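Local coordinates for GNAT family acetyltransferase (Mycobacterium smegmatis, PDB 6C30), which is a RimJ-type GNAT N-acetyltransferase that probably transfers the acetyl group of acetyl-coenzyme A to the N-terminal amine of a protein substrate, at residues I43-D47 with W120-S124; V26-V32 with P89-D95; L51-E55 with R156-T160; T132-M137 with A205-V209. All blocks are in the same frame, centred on the assembly; numbering follows the deposited sequence. Where two conformers were deposited one is given.

Interaction 1. Residues I43-D47 with W120-S124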
# COMPACT_ATOMS: atom_id res chain seq x y z
N ILE A 43 -11.73 -3.20 15.10
CA ILE A 43 -12.45 -4.21 14.34
C ILE A 43 -12.61 -5.51 15.13
O ILE A 43 -13.70 -6.09 15.16
CB ILE A 43 -11.77 -4.49 13.00
CG1 ILE A 43 -11.71 -3.20 12.17
CG2 ILE A 43 -12.52 -5.57 12.24
CD1 ILE A 43 -10.80 -3.29 10.97
N ARG A 44 -11.56 -5.98 15.79
CA ARG A 44 -11.64 -7.25 16.52
C ARG A 44 -12.63 -7.14 17.68
O ARG A 44 -13.32 -8.11 18.01
CB ARG A 44 -10.27 -7.69 17.05
CG ARG A 44 -9.21 -7.98 15.99
CD ARG A 44 -9.39 -9.33 15.38
NE ARG A 44 -9.14 -10.42 16.33
CZ ARG A 44 -9.01 -11.68 15.96
NH1 ARG A 44 -9.09 -12.01 14.68
NH2 ARG A 44 -8.79 -12.60 16.88
N LEU A 45 -12.70 -5.97 18.31
CA LEU A 45 -13.67 -5.78 19.39
C LEU A 45 -15.09 -5.74 18.82
O LEU A 45 -15.98 -6.40 19.36
CB LEU A 45 -13.38 -4.51 20.18
CG LEU A 45 -12.14 -4.53 21.09
CD1 LEU A 45 -11.88 -3.12 21.61
CD2 LEU A 45 -12.28 -5.52 22.25
N ALA A 46 -15.29 -5.04 17.71
CA ALA A 46 -16.63 -4.92 17.14
C ALA A 46 -17.11 -6.27 16.62
O ALA A 46 -18.30 -6.58 16.69
CB ALA A 46 -16.64 -3.90 16.03
N ASP A 47 -16.17 -7.07 16.13
CA ASP A 47 -16.50 -8.36 15.52
C ASP A 47 -16.37 -9.54 16.47
O ASP A 47 -16.34 -10.69 16.00
CB ASP A 47 -15.62 -8.61 14.30
CG ASP A 47 -16.08 -7.87 13.07
OD1 ASP A 47 -17.13 -7.19 13.11
OD2 ASP A 47 -15.40 -7.99 12.04
N TRP A 120 -8.65 -13.67 8.47
CA TRP A 120 -9.95 -13.15 8.88
C TRP A 120 -10.15 -11.81 8.20
O TRP A 120 -9.19 -11.10 7.88
CB TRP A 120 -10.06 -13.04 10.40
CG TRP A 120 -9.22 -11.97 11.00
CD1 TRP A 120 -7.92 -12.07 11.43
CD2 TRP A 120 -9.61 -10.61 11.24
NE1 TRP A 120 -7.49 -10.86 11.91
CE2 TRP A 120 -8.50 -9.95 11.81
CE3 TRP A 120 -10.79 -9.89 11.04
CZ2 TRP A 120 -8.54 -8.60 12.17
CZ3 TRP A 120 -10.82 -8.56 11.40
CH2 TRP A 120 -9.70 -7.93 11.96
N VAL A 121 -11.42 -11.48 7.94
CA VAL A 121 -11.81 -10.23 7.30
C VAL A 121 -12.92 -9.59 8.12
O VAL A 121 -13.81 -10.28 8.61
CB VAL A 121 -12.28 -10.48 5.84
CG1 VAL A 121 -12.85 -9.20 5.22
CG2 VAL A 121 -11.15 -11.01 4.99
N ALA A 122 -12.87 -8.27 8.25
CA ALA A 122 -13.91 -7.49 8.92
C ALA A 122 -15.30 -7.89 8.44
O ALA A 122 -15.54 -8.03 7.24
CB ALA A 122 -13.68 -6.01 8.68
N SER A 123 -16.21 -8.08 9.39
CA SER A 123 -17.54 -8.63 9.10
C SER A 123 -18.34 -7.79 8.09
O SER A 123 -19.10 -8.34 7.30
CB SER A 123 -18.35 -8.78 10.39
OG SER A 123 -18.66 -7.52 10.93
N SER A 124 -18.15 -6.48 8.12
CA SER A 124 -18.89 -5.60 7.20
C SER A 124 -18.38 -5.73 5.77
O SER A 124 -18.98 -5.18 4.84
CB SER A 124 -18.80 -4.15 7.66
OG SER A 124 -17.46 -3.69 7.60
O HOH W 1 -14.60 -10.54 11.19
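Two bends in the Arg44 side chain, at chi2 (-79°) and chi3 (-67°), fold it across the indole of Trp120, whose own CG sits between its backbone N and carbonyl carbon and brings the ring out to the helix. In this GNAT fold the contact joins the end of helix 37-46 to the end of strand 114-121, just before the turn that leads into helix 130-143. Arg44 covers one face of the indole in two steps. Its CD makes a CH-pi contact 3.8 Å from the centroid of the Trp120 six-membered ring, and its CZ, 4.5 Å from the centroid of the five-membered ring, adds a cation-pi interaction. The guanidinium is inclined to the ring by 64°, presenting NH1 to the face and not lying flat on it. Arginine suits the place because its long aliphatic arm packs while its charged end pairs with Glu55; Trp120 NE1 meanwhile bonds to Gln101. Ile43 CG2 comes in at the ring edge, 3.5 Å from Trp120 CZ3, and also touches Ala122. Past the helix, the carboxylate of Asp47 grips Ser123 twice. Ser123 N gives its hydrogen to Asp47 OD2 (2.8 Å) on the syn side, tilted from the carboxylate plane, and Ser123 OG donates to Asp47 OD1 (2.7 Å) from above that plane. A water donates to both Asp47 OD2 (2.8 Å) and Val121 O (2.7 Å).

Interaction 2. Residues V26-V32 with P89-D95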
# COMPACT_ATOMS: atom_id res chain seq x y z
N VAL A 26 -9.29 -2.26 -4.49
CA VAL A 26 -7.88 -2.59 -4.56
C VAL A 26 -7.49 -3.38 -3.31
O VAL A 26 -7.68 -2.91 -2.18
CB VAL A 26 -7.00 -1.33 -4.68
CG1 VAL A 26 -5.52 -1.70 -4.73
CG2 VAL A 26 -7.39 -0.54 -5.94
N VAL A 27 -6.98 -4.60 -3.50
CA VAL A 27 -6.57 -5.42 -2.37
C VAL A 27 -5.09 -5.74 -2.43
O VAL A 27 -4.52 -5.90 -3.51
CB VAL A 27 -7.37 -6.74 -2.29
CG1 VAL A 27 -8.85 -6.46 -2.03
CG2 VAL A 27 -7.16 -7.57 -3.56
N GLY A 28 -4.45 -5.83 -1.27
CA GLY A 28 -3.04 -6.16 -1.21
C GLY A 28 -2.72 -6.73 0.16
O GLY A 28 -3.54 -6.63 1.09
N LEU A 29 -1.54 -7.35 0.27
CA LEU A 29 -0.99 -7.83 1.54
C LEU A 29 0.26 -7.06 1.89
O LEU A 29 1.10 -6.82 1.03
CB LEU A 29 -0.65 -9.32 1.48
CG LEU A 29 -1.73 -10.31 1.06
CD1 LEU A 29 -1.22 -11.75 1.14
CD2 LEU A 29 -2.97 -10.13 1.94
N ARG A 30 0.40 -6.69 3.16
CA ARG A 30 1.67 -6.10 3.60
C ARG A 30 1.91 -6.47 5.07
O ARG A 30 0.98 -6.92 5.75
CB ARG A 30 1.67 -4.57 3.37
CG ARG A 30 0.48 -3.81 3.92
CD ARG A 30 0.65 -3.52 5.39
NE ARG A 30 -0.48 -2.75 5.91
CZ ARG A 30 -0.75 -2.61 7.21
NH1 ARG A 30 0.04 -3.18 8.11
NH2 ARG A 30 -1.80 -1.89 7.60
N PRO A 31 3.15 -6.31 5.56
CA PRO A 31 3.44 -6.77 6.93
C PRO A 31 2.63 -6.07 8.03
O PRO A 31 2.38 -4.88 7.94
CB PRO A 31 4.93 -6.44 7.09
CG PRO A 31 5.48 -6.52 5.70
CD PRO A 31 4.38 -5.93 4.83
N VAL A 32 2.26 -6.81 9.06
CA VAL A 32 1.75 -6.19 10.29
C VAL A 32 2.73 -5.14 10.80
O VAL A 32 3.95 -5.29 10.65
CB VAL A 32 1.49 -7.22 11.42
CG1 VAL A 32 0.33 -8.16 11.08
CG2 VAL A 32 2.75 -8.01 11.75
N PRO A 89 3.37 -12.81 8.82
CA PRO A 89 2.13 -12.17 9.29
C PRO A 89 1.75 -10.93 8.47
O PRO A 89 2.33 -9.86 8.65
CB PRO A 89 2.47 -11.80 10.74
CG PRO A 89 3.97 -11.53 10.70
CD PRO A 89 4.53 -12.50 9.67
N PHE A 90 0.79 -11.09 7.57
CA PHE A 90 0.33 -9.99 6.75
C PHE A 90 -0.98 -9.38 7.22
O PHE A 90 -1.81 -10.03 7.89
CB PHE A 90 0.12 -10.43 5.29
CG PHE A 90 1.36 -10.89 4.59
CD1 PHE A 90 2.24 -9.95 4.04
CD2 PHE A 90 1.63 -12.24 4.41
CE1 PHE A 90 3.37 -10.37 3.36
CE2 PHE A 90 2.77 -12.67 3.73
CZ PHE A 90 3.64 -11.73 3.20
N VAL A 91 -1.17 -8.13 6.82
CA VAL A 91 -2.44 -7.43 6.91
C VAL A 91 -3.07 -7.43 5.53
O VAL A 91 -2.37 -7.27 4.52
CB VAL A 91 -2.25 -5.98 7.41
CG1 VAL A 91 -3.49 -5.12 7.18
CG2 VAL A 91 -1.85 -6.00 8.89
N ILE A 92 -4.39 -7.65 5.49
CA ILE A 92 -5.15 -7.49 4.25
C ILE A 92 -5.61 -6.05 4.17
O ILE A 92 -6.28 -5.54 5.07
CB ILE A 92 -6.38 -8.42 4.21
CG1 ILE A 92 -5.99 -9.87 4.46
CG2 ILE A 92 -7.12 -8.25 2.86
CD1 ILE A 92 -7.19 -10.78 4.73
N GLU A 93 -5.22 -5.38 3.08
CA GLU A 93 -5.66 -4.01 2.82
C GLU A 93 -6.74 -3.98 1.74
O GLU A 93 -6.63 -4.68 0.73
CB GLU A 93 -4.51 -3.11 2.36
CG GLU A 93 -3.49 -2.82 3.45
CD GLU A 93 -2.48 -1.77 3.05
OE1 GLU A 93 -2.39 -1.44 1.84
OE2 GLU A 93 -1.77 -1.26 3.94
N LEU A 94 -7.77 -3.18 1.98
CA LEU A 94 -8.73 -2.79 0.95
C LEU A 94 -8.60 -1.29 0.78
O LEU A 94 -8.84 -0.53 1.72
CB LEU A 94 -10.15 -3.17 1.34
CG LEU A 94 -11.22 -2.70 0.36
CD1 LEU A 94 -11.12 -3.45 -0.96
CD2 LEU A 94 -12.59 -2.85 0.99
N ASP A 95 -8.21 -0.86 -0.42
CA ASP A 95 -8.00 0.56 -0.72
C ASP A 95 -7.13 1.20 0.37
O ASP A 95 -7.38 2.30 0.85
CB ASP A 95 -9.35 1.29 -0.87
CG ASP A 95 -10.21 0.68 -1.98
OD1 ASP A 95 -9.65 0.25 -3.00
OD2 ASP A 95 -11.45 0.62 -1.80
O HOH W 2 -2.87 0.37 6.15
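Strands 26-31 and 89-94 run antiparallel, at 144° between their directions, with Gly28-Glu93 and Arg30-Val91 as hydrogen-bonded pairs and Val27-Leu94 and Leu29-Ile92 as non-hydrogen-bonded ones. Beyond the strand, Val32 N continues the pairing to Pro89 O (3.1 Å). On one face Leu29 and Ile92 lie side by side, while Val27 packs near Leu94; these branched aliphatic residues suit a surface covered by helix 130-143. The other face carries a salt bridge. Arg30, bent at chi2 (82°), crosses the extended Glu93 so that Arg30 NE reaches Glu93 OE2 at 2.8 Å, in the guanidinium plane but from above the carboxylate plane. Val91 CB lies 3.6 Å over the centre of the same guanidinium, and Arg30 NH1 bonds to Pro31 O (2.9 Å) and to Asp36, so the group is held in position along its edge and over a face. At the far end, Asp95 OD1 accepts Val26 N (2.9 Å), while Asp95 OD2 pairs with Arg35 of the second subunit. Two strands adjacent in the sheet but separated in sequence by a mostly helical excursion, the second then entering a hairpin with strand 97-105, are typical of the N-terminal half of the GNAT fold.

Interaction 3. Residues L51-E55 with R156-T160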
# COMPACT_ATOMS: atom_id res chain seq x y z
N LEU A 51 -16.14 -13.63 15.41
CA LEU A 51 -14.82 -14.26 15.42
C LEU A 51 -14.66 -15.29 16.52
O LEU A 51 -14.07 -16.36 16.30
CB LEU A 51 -13.74 -13.18 15.56
CG LEU A 51 -13.61 -12.23 14.38
CD1 LEU A 51 -12.81 -10.99 14.77
CD2 LEU A 51 -12.96 -12.94 13.19
N GLU A 52 -15.16 -14.98 17.71
CA GLU A 52 -14.89 -15.82 18.87
C GLU A 52 -15.38 -17.29 18.76
O GLU A 52 -14.71 -18.19 19.26
CB GLU A 52 -15.45 -15.17 20.14
CG GLU A 52 -14.91 -15.79 21.43
CD GLU A 52 -15.19 -14.96 22.66
OE1 GLU A 52 -16.20 -14.23 22.67
OE2 GLU A 52 -14.41 -15.05 23.64
N PRO A 53 -16.52 -17.55 18.08
CA PRO A 53 -16.90 -18.97 17.98
C PRO A 53 -15.89 -19.83 17.21
O PRO A 53 -15.98 -21.06 17.31
CB PRO A 53 -18.23 -18.92 17.21
CG PRO A 53 -18.77 -17.57 17.50
CD PRO A 53 -17.59 -16.67 17.57
N TRP A 54 -14.97 -19.20 16.48
CA TRP A 54 -14.07 -19.90 15.57
C TRP A 54 -12.61 -19.75 15.95
O TRP A 54 -11.74 -20.33 15.31
CB TRP A 54 -14.29 -19.42 14.12
CG TRP A 54 -15.74 -19.32 13.80
CD1 TRP A 54 -16.49 -18.18 13.72
CD2 TRP A 54 -16.64 -20.41 13.59
NE1 TRP A 54 -17.80 -18.50 13.45
CE2 TRP A 54 -17.92 -19.86 13.36
CE3 TRP A 54 -16.49 -21.80 13.55
CZ2 TRP A 54 -19.04 -20.65 13.12
CZ3 TRP A 54 -17.60 -22.59 13.30
CH2 TRP A 54 -18.86 -22.01 13.09
N GLU A 55 -12.36 -18.98 17.00
CA GLU A 55 -11.00 -18.56 17.36
C GLU A 55 -10.38 -19.49 18.39
O GLU A 55 -11.02 -19.82 19.37
CB GLU A 55 -11.06 -17.13 17.92
CG GLU A 55 -9.72 -16.42 18.10
CD GLU A 55 -9.10 -15.99 16.79
OE1 GLU A 55 -9.76 -16.12 15.74
OE2 GLU A 55 -7.96 -15.50 16.82
N ARG A 156 -13.32 -25.55 11.04
CA ARG A 156 -14.36 -26.38 11.63
C ARG A 156 -15.38 -26.79 10.57
O ARG A 156 -15.73 -25.99 9.70
CB ARG A 156 -15.04 -25.66 12.80
CG ARG A 156 -14.16 -25.58 14.05
CD ARG A 156 -14.85 -24.83 15.19
NE ARG A 156 -16.02 -25.56 15.67
CZ ARG A 156 -16.93 -25.05 16.50
NH1 ARG A 156 -16.81 -23.80 16.94
NH2 ARG A 156 -17.96 -25.80 16.88
N PRO A 157 -15.86 -28.05 10.64
CA PRO A 157 -16.90 -28.47 9.70
C PRO A 157 -18.10 -27.54 9.74
O PRO A 157 -18.75 -27.35 8.72
CB PRO A 157 -17.28 -29.87 10.20
CG PRO A 157 -16.07 -30.37 10.92
CD PRO A 157 -15.40 -29.15 11.51
N GLU A 158 -18.37 -26.95 10.90
CA GLU A 158 -19.52 -26.06 11.09
C GLU A 158 -19.34 -24.69 10.44
O GLU A 158 -20.30 -23.94 10.28
CB GLU A 158 -19.81 -25.89 12.59
CG GLU A 158 -20.19 -27.18 13.32
CD GLU A 158 -19.00 -27.99 13.81
OE1 GLU A 158 -17.83 -27.68 13.46
OE2 GLU A 158 -19.24 -28.97 14.54
N ASN A 159 -18.11 -24.36 10.08
CA ASN A 159 -17.81 -23.04 9.53
C ASN A 159 -18.06 -23.03 8.03
O ASN A 159 -17.13 -23.06 7.21
CB ASN A 159 -16.36 -22.66 9.85
CG ASN A 159 -16.08 -21.19 9.61
OD1 ASN A 159 -16.80 -20.51 8.87
ND2 ASN A 159 -14.99 -20.71 10.22
N THR A 160 -19.33 -23.00 7.66
CA THR A 160 -19.72 -23.11 6.26
C THR A 160 -19.11 -22.02 5.35
O THR A 160 -18.61 -22.33 4.28
CB THR A 160 -21.26 -23.12 6.12
OG1 THR A 160 -21.80 -24.16 6.95
CG2 THR A 160 -21.67 -23.37 4.68
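Trp54 lays its indole against the turn at Arg156-Asn159, joining two surface loops of the GNAT fold: the one after helix 48-51 and the one between strand 150-155 and helix 160-169. In related N-acetyltransferases the first of these loops helps to line the groove for the acceptor substrate, and it may do so here. Stacking is one part of the contact. The amide of Asn159 lies over one face of the indole with the two planes 30° apart, ND2 standing 3.6 Å above the ring plane and offset toward the rim. Its CB adds a CH-pi contact, 4.0 Å from the centroid of the Trp54 six-membered ring. Pro53 CB lies over the opposite face, 3.8 Å above the plane, near the pyrrole edge. Asparagine fits well: with CG anti to the backbone N (chi1 -166°), it offers its amide to the ring while OD1 caps helix 160-169 by accepting Ser162 N. Van der Waals packing continues at the outer end of the ring, where Trp54 CH2 approaches Glu158 O at 3.7 Å. Nearer the ring fusion, Trp54 CE3 meets Arg156 CD obliquely at 3.8 Å, and CZ3 lies over one face of the Arg156 guanidinium. Polar links are slighter. Arg156 NE and Glu158 OE1 form a long salt bridge within the turn (3.6 Å). Across the contact, Arg156 NH1 reaches Pro53 O at 2.9 Å; the oxygen lies in the guanidinium plane, yet the N-H bends to 118°, so the bond is weak.

Interaction 4. Residues T132-M137 with A205-V209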
# COMPACT_ATOMS: atom_id res chain seq x y z
N THR A 132 -10.94 -14.53 -0.50
CA THR A 132 -10.42 -15.37 -1.58
C THR A 132 -9.21 -14.71 -2.24
O THR A 132 -8.23 -15.39 -2.54
CB THR A 132 -11.49 -15.70 -2.63
OG1 THR A 132 -12.07 -14.48 -3.11
CG2 THR A 132 -12.57 -16.58 -2.03
N ALA A 133 -9.25 -13.40 -2.43
CA ALA A 133 -8.11 -12.69 -2.99
C ALA A 133 -6.89 -12.77 -2.08
O ALA A 133 -5.76 -12.96 -2.55
CB ALA A 133 -8.46 -11.23 -3.27
N ALA A 134 -7.11 -12.61 -0.78
CA ALA A 134 -6.02 -12.67 0.19
C ALA A 134 -5.37 -14.05 0.20
O ALA A 134 -4.14 -14.17 0.19
CB ALA A 134 -6.51 -12.31 1.58
N LEU A 135 -6.19 -15.10 0.22
CA LEU A 135 -5.66 -16.45 0.16
C LEU A 135 -4.90 -16.72 -1.14
O LEU A 135 -3.84 -17.34 -1.14
CB LEU A 135 -6.79 -17.47 0.32
CG LEU A 135 -7.38 -17.54 1.73
CD1 LEU A 135 -8.69 -18.29 1.68
CD2 LEU A 135 -6.42 -18.24 2.68
N ALA A 136 -5.46 -16.26 -2.26
CA ALA A 136 -4.81 -16.47 -3.55
C ALA A 136 -3.45 -15.78 -3.62
O ALA A 136 -2.47 -16.34 -4.11
CB ALA A 136 -5.72 -15.98 -4.68
N MET A 137 -3.39 -14.55 -3.12
CA MET A 137 -2.13 -13.83 -3.02
C MET A 137 -1.15 -14.56 -2.10
O MET A 137 0.03 -14.68 -2.39
CB MET A 137 -2.35 -12.41 -2.52
CG MET A 137 -2.89 -11.46 -3.59
SD MET A 137 -2.91 -9.74 -3.06
CE MET A 137 -4.31 -9.73 -1.95
N ALA A 205 -7.09 -20.04 -7.67
CA ALA A 205 -6.23 -19.06 -7.01
C ALA A 205 -5.33 -18.34 -8.01
O ALA A 205 -5.18 -17.11 -7.96
CB ALA A 205 -5.38 -19.72 -5.94
N HIS A 206 -4.73 -19.10 -8.91
CA HIS A 206 -3.87 -18.49 -9.92
C HIS A 206 -4.68 -17.61 -10.87
O HIS A 206 -4.23 -16.52 -11.22
CB HIS A 206 -3.12 -19.55 -10.73
CG HIS A 206 -2.32 -18.98 -11.85
ND1 HIS A 206 -1.15 -18.28 -11.65
CD2 HIS A 206 -2.55 -18.96 -13.19
CE1 HIS A 206 -0.68 -17.88 -12.82
NE2 HIS A 206 -1.51 -18.27 -13.77
N ARG A 207 -5.86 -18.07 -11.27
CA ARG A 207 -6.69 -17.28 -12.17
C ARG A 207 -7.10 -15.97 -11.51
O ARG A 207 -7.14 -14.93 -12.16
CB ARG A 207 -7.92 -18.07 -12.63
CG ARG A 207 -7.56 -19.24 -13.56
CD ARG A 207 -8.77 -19.85 -14.24
NE ARG A 207 -9.71 -20.46 -13.29
CZ ARG A 207 -9.59 -21.68 -12.79
NH1 ARG A 207 -8.56 -22.44 -13.13
NH2 ARG A 207 -10.50 -22.14 -11.95
N LEU A 208 -7.38 -16.02 -10.21
CA LEU A 208 -7.82 -14.82 -9.49
C LEU A 208 -6.70 -13.78 -9.47
O LEU A 208 -6.93 -12.60 -9.76
CB LEU A 208 -8.25 -15.20 -8.07
CG LEU A 208 -9.00 -14.17 -7.20
CD1 LEU A 208 -9.62 -14.88 -5.99
CD2 LEU A 208 -8.12 -13.01 -6.72
N VAL A 209 -5.50 -14.21 -9.12
CA VAL A 209 -4.37 -13.30 -9.04
C VAL A 209 -4.03 -12.74 -10.43
O VAL A 209 -3.80 -11.53 -10.57
CB VAL A 209 -3.14 -14.00 -8.43
CG1 VAL A 209 -1.89 -13.18 -8.67
CG2 VAL A 209 -3.36 -14.23 -6.94
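The flat groups that meet here are peptide planes, each met on one face by a methyl from the other helix. Val209 CG2 rests over the Ala136-Met137 peptide, 3.6 Å from Ala136 O and 3.8 Å from Met137 N; Leu208 CD1 sits likewise over the Thr132-Ala133 peptide, 3.8 Å from Thr132 O. Such approaches need small neighbours, and alanines supply them. Ala136 CB points into helix 204-217, touching Ala205 O at 3.5 Å and Val209 CG2 at 3.7 Å, and the CA atoms of Ala136 and Ala205 come within 4.5 Å. The axes of the two segments are thus only 8.7 Å apart where they cross, steeply, at -104°. Helix 130-143 is the central helix of the GNAT fold, the one that follows the loop which in this family binds the pyrophosphate of coenzyme A; the C-terminal helix 204-217 packs across it. Leu208 straddles the first turn of the segment: a chi1 of -168° swings the side chain away from its own N, and its forked end puts CD1 beside Thr132 and CD2 against Ala133, 3.7 Å from Ala133 CA. Thr132 turns its CB and OG1 to Leu208 CD1 as well, although the hydroxyl's polar partner is Gly129 O, three residues back, just before the helix begins.

Interactions 1, 2 and 3 cross along the chain, their segments alternating, whereas interaction 4 opens only after 1 and 2 have closed and crosses interaction 3. Interactions 1 and 2 reach the same sheet, their centres 15 Å apart, and meet where Ile92 packs on Trp120 and Val121. Interactions 1 and 3 are bound by the Arg44-Glu55 salt bridge and by Leu51, which touches both Arg44 and Trp120. Helix 130-143 links interaction 4 to interaction 2 (centres 13 Å apart) through Ala133, Ala134 and Met137. These touching pairs join outer loops, sheet and C-terminal helix in one GNAT domain. Interactions 2 and 3 lie on opposite sides of the chain's centre, their centres about 23 Å apart.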